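Local atomic coordinates of Alpha/beta hydrolase (Pseudomonas aeruginosa PAO1, PDB entry 4R1D), a protein that is probably a lipase effector of the H2 type VI secretion system, an alpha/beta hydrolase held in complex with its immunity protein Tli4. Residues A66-L78 with S87-P99. Numbering follows the deposited sequence.
Sequences ADKSEVWRPPNGL and SIGALWTWAWRGP
T93 OG1 bridges the two segments through water: it receives a hydrogen bond from a water 2.8 Å away, which in turn accepts from the backbone N of R73, and it gives its own proton to G89 O at 2.7 Å. That carbonyl also takes T93 N, from the opposite face of its plane. With chi1 at 58° OG1 sits between backbone N and carbonyl carbon, turned back to G89, while CG2 packs against R73 CB at 3.9 Å. One residue after T93, W94 takes the amide nitrogen of N76 over one face, offset toward the rim, ND2 3.2 Å from W94 CG, with the amide plane steeply inclined to the ring; the same nitrogen is hydrogen-bonded to V305 O. W72 and W94 form an offset edge-to-face pair, the edge of W72 toward the face of W94, planes at 89° and W72 CZ3 3.8 Å from W94 CE3. At the other end the bonds are weak: W92 NE1 meets E70 OE1 at 3.4 Å, and R97 NH2 reaches E70 O at 3.3 Å. On the neighbouring protein chain R177 forms a salt bridge with E70 OE2, and E179 pairs with R97 NH1 and S69 OG. Strand 70-72, outermost within this chain in a small antiparallel sheet and bulged where V71 and W72 both face L62, runs almost perpendicular to helix segment 87-95, far from the calcium site. Water and aromatic packing join residues 72-76 to T93 and W94, whereas E70 and R97 each divide between the two chains, so this corner also forms part of the interface.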
loop_
_atom_site.group_PDB
_atom_site.type_symbol
_atom_site.label_atom_id
_atom_site.label_comp_id
_atom_site.label_asym_id
_atom_site.label_seq_id
_atom_site.Cartn_x
_atom_site.Cartn_y
_atom_site.Cartn_z
ATOM N N ALA A 66 5.988 -13.254 3.807
ATOM C CA ALA A 66 6.434 -14.516 4.412
ATOM C C ALA A 66 5.311 -15.521 4.593
ATOM O O ALA A 66 5.484 -16.703 4.286
ATOM C CB ALA A 66 7.123 -14.265 5.755
ATOM N N ASP A 67 4.170 -15.069 5.113
ATOM C CA ASP A 67 3.132 -16.020 5.533
ATOM C C ASP A 67 1.973 -16.155 4.562
ATOM O O ASP A 67 1.158 -17.069 4.689
ATOM C CB ASP A 67 2.654 -15.762 6.981
ATOM C CG ASP A 67 1.946 -14.422 7.162
ATOM O OD1 ASP A 67 0.973 -14.155 6.440
ATOM O OD2 ASP A 67 2.349 -13.654 8.067
ATOM N N LYS A 68 1.916 -15.233 3.598
ATOM C CA LYS A 68 0.954 -15.251 2.497
ATOM C C LYS A 68 -0.498 -14.920 2.865
ATOM O O LYS A 68 -1.389 -15.001 2.010
ATOM C CB LYS A 68 1.035 -16.575 1.704
ATOM C CG LYS A 68 2.446 -17.019 1.349
ATOM C CD LYS A 68 3.194 -15.949 0.534
ATOM C CE LYS A 68 4.559 -16.428 0.099
ATOM N NZ LYS A 68 5.282 -15.350 -0.635
ATOM N N SER A 69 -0.748 -14.532 4.113
ATOM C CA SER A 69 -2.110 -14.186 4.513
ATOM C C SER A 69 -2.457 -12.794 4.001
ATOM O O SER A 69 -1.561 -11.973 3.763
ATOM C CB SER A 69 -2.305 -14.279 6.031
ATOM O OG SER A 69 -3.691 -14.204 6.360
ATOM N N GLU A 70 -3.747 -12.542 3.801
ATOM C CA GLU A 70 -4.208 -11.269 3.238
ATOM C C GLU A 70 -4.089 -10.137 4.261
ATOM O O GLU A 70 -4.587 -10.262 5.376
ATOM C CB GLU A 70 -5.668 -11.396 2.792
ATOM C CG GLU A 70 -5.928 -12.393 1.668
ATOM C CD GLU A 70 -5.980 -13.845 2.134
ATOM O OE1 GLU A 70 -5.918 -14.089 3.356
ATOM O OE2 GLU A 70 -6.092 -14.744 1.267
ATOM N N VAL A 71 -3.441 -9.033 3.886
ATOM C CA VAL A 71 -3.331 -7.877 4.773
ATOM C C VAL A 71 -3.956 -6.619 4.173
ATOM O O VAL A 71 -4.077 -5.606 4.852
ATOM C CB VAL A 71 -1.859 -7.565 5.130
ATOM C CG1 VAL A 71 -1.244 -8.720 5.931
ATOM C CG2 VAL A 71 -1.067 -7.310 3.873
ATOM N N TRP A 72 -4.327 -6.668 2.898
ATOM C CA TRP A 72 -4.935 -5.494 2.250
ATOM C C TRP A 72 -5.811 -5.954 1.097
ATOM O O TRP A 72 -5.318 -6.562 0.156
ATOM C CB TRP A 72 -3.883 -4.532 1.704
ATOM C CG TRP A 72 -4.500 -3.237 1.257
ATOM C CD1 TRP A 72 -4.668 -2.789 -0.028
ATOM C CD2 TRP A 72 -5.069 -2.238 2.109
ATOM N NE1 TRP A 72 -5.303 -1.554 -0.020
ATOM C CE2 TRP A 72 -5.559 -1.202 1.283
ATOM C CE3 TRP A 72 -5.207 -2.119 3.494
ATOM C CZ2 TRP A 72 -6.165 -0.059 1.804
ATOM C CZ3 TRP A 72 -5.806 -0.979 4.010
ATOM C CH2 TRP A 72 -6.280 0.031 3.173
ATOM N N ARG A 73 -7.106 -5.678 1.203
ATOM C CA ARG A 73 -8.062 -6.034 0.167
ATOM C C ARG A 73 -9.263 -5.093 0.218
ATOM O O ARG A 73 -10.325 -5.412 0.775
ATOM C CB ARG A 73 -8.476 -7.493 0.266
ATOM C CG ARG A 73 -8.894 -8.061 -1.082
ATOM C CD ARG A 73 -9.140 -9.550 -1.009
ATOM N NE ARG A 73 -7.941 -10.363 -1.205
ATOM C CZ ARG A 73 -8.004 -11.647 -1.536
ATOM N NH1 ARG A 73 -9.196 -12.201 -1.715
ATOM N NH2 ARG A 73 -6.904 -12.367 -1.711
ATOM N N PRO A 74 -9.074 -3.913 -0.372
ATOM C CA PRO A 74 -9.997 -2.778 -0.428
ATOM C C PRO A 74 -11.268 -3.135 -1.183
ATOM O O PRO A 74 -11.251 -4.033 -2.021
ATOM C CB PRO A 74 -9.197 -1.727 -1.196
ATOM C CG PRO A 74 -8.226 -2.524 -2.029
ATOM C CD PRO A 74 -7.837 -3.662 -1.126
ATOM N N PRO A 75 -12.372 -2.439 -0.889
ATOM C CA PRO A 75 -12.491 -1.314 0.050
ATOM C C PRO A 75 -12.585 -1.779 1.493
ATOM O O PRO A 75 -13.096 -2.871 1.758
ATOM C CB PRO A 75 -13.825 -0.683 -0.354
ATOM C CG PRO A 75 -14.634 -1.848 -0.812
ATOM C CD PRO A 75 -13.657 -2.743 -1.541
ATOM N N ASN A 76 -12.113 -0.942 2.415
ATOM C CA ASN A 76 -12.144 -1.272 3.839
ATOM C C ASN A 76 -12.875 -0.217 4.664
ATOM O O ASN A 76 -12.808 -0.235 5.896
ATOM C CB ASN A 76 -10.717 -1.444 4.379
ATOM C CG ASN A 76 -9.934 -0.138 4.386
ATOM O OD1 ASN A 76 -10.138 0.721 3.529
ATOM N ND2 ASN A 76 -9.040 0.018 5.351
ATOM N N GLY A 77 -13.551 0.712 3.987
ATOM C CA GLY A 77 -14.231 1.805 4.663
ATOM C C GLY A 77 -15.660 1.480 5.074
ATOM O O GLY A 77 -16.128 0.356 4.895
ATOM N N LEU A 78 -16.358 2.465 5.633
ATOM C CA LEU A 78 -17.761 2.287 6.004
ATOM C C LEU A 78 -18.627 2.417 4.761
ATOM O O LEU A 78 -19.840 2.217 4.805
ATOM C CB LEU A 78 -18.185 3.316 7.055
ATOM C CG LEU A 78 -17.348 3.314 8.334
ATOM C CD1 LEU A 78 -17.958 4.235 9.383
ATOM C CD2 LEU A 78 -17.208 1.894 8.875
ATOM N N SER A 87 -17.543 -6.801 2.622
ATOM C CA SER A 87 -17.482 -6.453 4.041
ATOM C C SER A 87 -16.703 -7.509 4.844
ATOM O O SER A 87 -16.000 -7.179 5.796
ATOM C CB SER A 87 -18.881 -6.214 4.610
ATOM O OG SER A 87 -19.539 -7.434 4.912
ATOM N N ILE A 88 -16.804 -8.772 4.448
ATOM C CA ILE A 88 -15.946 -9.800 5.047
ATOM C C ILE A 88 -14.481 -9.482 4.755
ATOM O O ILE A 88 -13.626 -9.569 5.640
ATOM C CB ILE A 88 -16.327 -11.223 4.574
ATOM C CG1 ILE A 88 -17.656 -11.635 5.206
ATOM C CG2 ILE A 88 -15.234 -12.240 4.918
ATOM C CD1 ILE A 88 -18.117 -13.014 4.810
ATOM N N GLY A 89 -14.191 -9.074 3.522
ATOM C CA GLY A 89 -12.831 -8.728 3.151
ATOM C C GLY A 89 -12.270 -7.626 4.027
ATOM O O GLY A 89 -11.103 -7.672 4.447
ATOM N N ALA A 90 -13.101 -6.637 4.318
ATOM C CA ALA A 90 -12.671 -5.500 5.122
ATOM C C ALA A 90 -12.521 -5.899 6.581
ATOM O O ALA A 90 -11.643 -5.408 7.294
ATOM C CB ALA A 90 -13.649 -4.344 4.989
ATOM N N LEU A 91 -13.394 -6.780 7.037
ATOM C CA LEU A 91 -13.300 -7.246 8.417
ATOM C C LEU A 91 -11.965 -7.975 8.623
ATOM O O LEU A 91 -11.209 -7.684 9.560
ATOM C CB LEU A 91 -14.491 -8.149 8.743
ATOM C CG LEU A 91 -14.432 -8.881 10.083
ATOM C CD1 LEU A 91 -14.384 -7.879 11.236
ATOM C CD2 LEU A 91 -15.636 -9.810 10.213
ATOM N N TRP A 92 -11.673 -8.911 7.729
ATOM C CA TRP A 92 -10.506 -9.779 7.845
ATOM C C TRP A 92 -9.179 -9.053 7.655
ATOM O O TRP A 92 -8.188 -9.370 8.312
ATOM C CB TRP A 92 -10.602 -10.882 6.803
ATOM C CG TRP A 92 -9.420 -11.790 6.738
ATOM C CD1 TRP A 92 -8.544 -11.904 5.704
ATOM C CD2 TRP A 92 -8.986 -12.724 7.738
ATOM N NE1 TRP A 92 -7.594 -12.856 5.987
ATOM C CE2 TRP A 92 -7.839 -13.371 7.231
ATOM C CE3 TRP A 92 -9.451 -13.071 9.009
ATOM C CZ2 TRP A 92 -7.153 -14.353 7.946
ATOM C CZ3 TRP A 92 -8.764 -14.043 9.724
ATOM C CH2 TRP A 92 -7.630 -14.675 9.189
ATOM N N THR A 93 -9.148 -8.104 6.722
ATOM C CA THR A 93 -7.898 -7.413 6.432
ATOM C C THR A 93 -7.668 -6.201 7.329
ATOM O O THR A 93 -6.528 -5.782 7.517
ATOM C CB THR A 93 -7.824 -6.932 4.966
ATOM O OG1 THR A 93 -8.936 -6.072 4.690
ATOM C CG2 THR A 93 -7.823 -8.121 4.018
ATOM N N TRP A 94 -8.729 -5.635 7.888
ATOM C CA TRP A 94 -8.581 -4.323 8.511
ATOM C C TRP A 94 -9.275 -4.148 9.862
ATOM O O TRP A 94 -8.634 -3.825 10.868
ATOM C CB TRP A 94 -9.046 -3.244 7.520
ATOM C CG TRP A 94 -8.859 -1.849 7.997
ATOM C CD1 TRP A 94 -9.825 -1.000 8.433
ATOM C CD2 TRP A 94 -7.620 -1.124 8.075
ATOM N NE1 TRP A 94 -9.273 0.209 8.792
ATOM C CE2 TRP A 94 -7.924 0.164 8.566
ATOM C CE3 TRP A 94 -6.295 -1.432 7.763
ATOM C CZ2 TRP A 94 -6.948 1.135 8.766
ATOM C CZ3 TRP A 94 -5.325 -0.460 7.961
ATOM C CH2 TRP A 94 -5.663 0.806 8.462
ATOM N N ALA A 95 -10.585 -4.346 9.876
ATOM C CA ALA A 95 -11.387 -4.056 11.051
ATOM C C ALA A 95 -10.911 -4.781 12.309
ATOM O O ALA A 95 -10.920 -4.191 13.391
ATOM C CB ALA A 95 -12.859 -4.351 10.778
ATOM N N TRP A 96 -10.493 -6.041 12.185
ATOM C CA TRP A 96 -10.087 -6.798 13.380
ATOM C C TRP A 96 -8.617 -6.636 13.738
ATOM O O TRP A 96 -8.166 -7.161 14.765
ATOM C CB TRP A 96 -10.432 -8.295 13.255
ATOM C CG TRP A 96 -9.387 -9.180 12.598
ATOM C CD1 TRP A 96 -9.027 -9.190 11.279
ATOM C CD2 TRP A 96 -8.623 -10.232 13.223
ATOM N NE1 TRP A 96 -8.075 -10.156 11.052
ATOM C CE2 TRP A 96 -7.817 -10.815 12.226
ATOM C CE3 TRP A 96 -8.546 -10.734 14.528
ATOM C CZ2 TRP A 96 -6.935 -11.871 12.491
ATOM C CZ3 TRP A 96 -7.664 -11.789 14.791
ATOM C CH2 TRP A 96 -6.870 -12.338 13.778
ATOM N N ARG A 97 -7.881 -5.916 12.894
ATOM C CA ARG A 97 -6.462 -5.657 13.141
ATOM C C ARG A 97 -6.302 -4.469 14.076
ATOM O O ARG A 97 -6.728 -3.361 13.736
ATOM C CB ARG A 97 -5.749 -5.321 11.829
ATOM C CG ARG A 97 -5.959 -6.335 10.702
ATOM C CD ARG A 97 -5.168 -7.596 10.947
ATOM N NE ARG A 97 -5.150 -8.469 9.773
ATOM C CZ ARG A 97 -4.726 -9.731 9.797
ATOM N NH1 ARG A 97 -4.277 -10.257 10.935
ATOM N NH2 ARG A 97 -4.727 -10.458 8.680
ATOM N N GLY A 98 -5.677 -4.696 15.231
ATOM C CA GLY A 98 -5.355 -3.615 16.155
ATOM C C GLY A 98 -4.312 -2.663 15.583
ATOM O O GLY A 98 -3.637 -2.981 14.608
ATOM N N PRO A 99 -4.154 -1.481 16.201
ATOM C CA PRO A 99 -3.255 -0.440 15.673
ATOM C C PRO A 99 -1.797 -0.892 15.517
ATOM O O PRO A 99 -1.157 -0.551 14.516
ATOM C CB PRO A 99 -3.356 0.672 16.726
ATOM C CG PRO A 99 -4.686 0.463 17.369
ATOM C CD PRO A 99 -4.886 -1.034 17.395
HETATM O O HOH W 1 -8.170 -3.856 3.166
#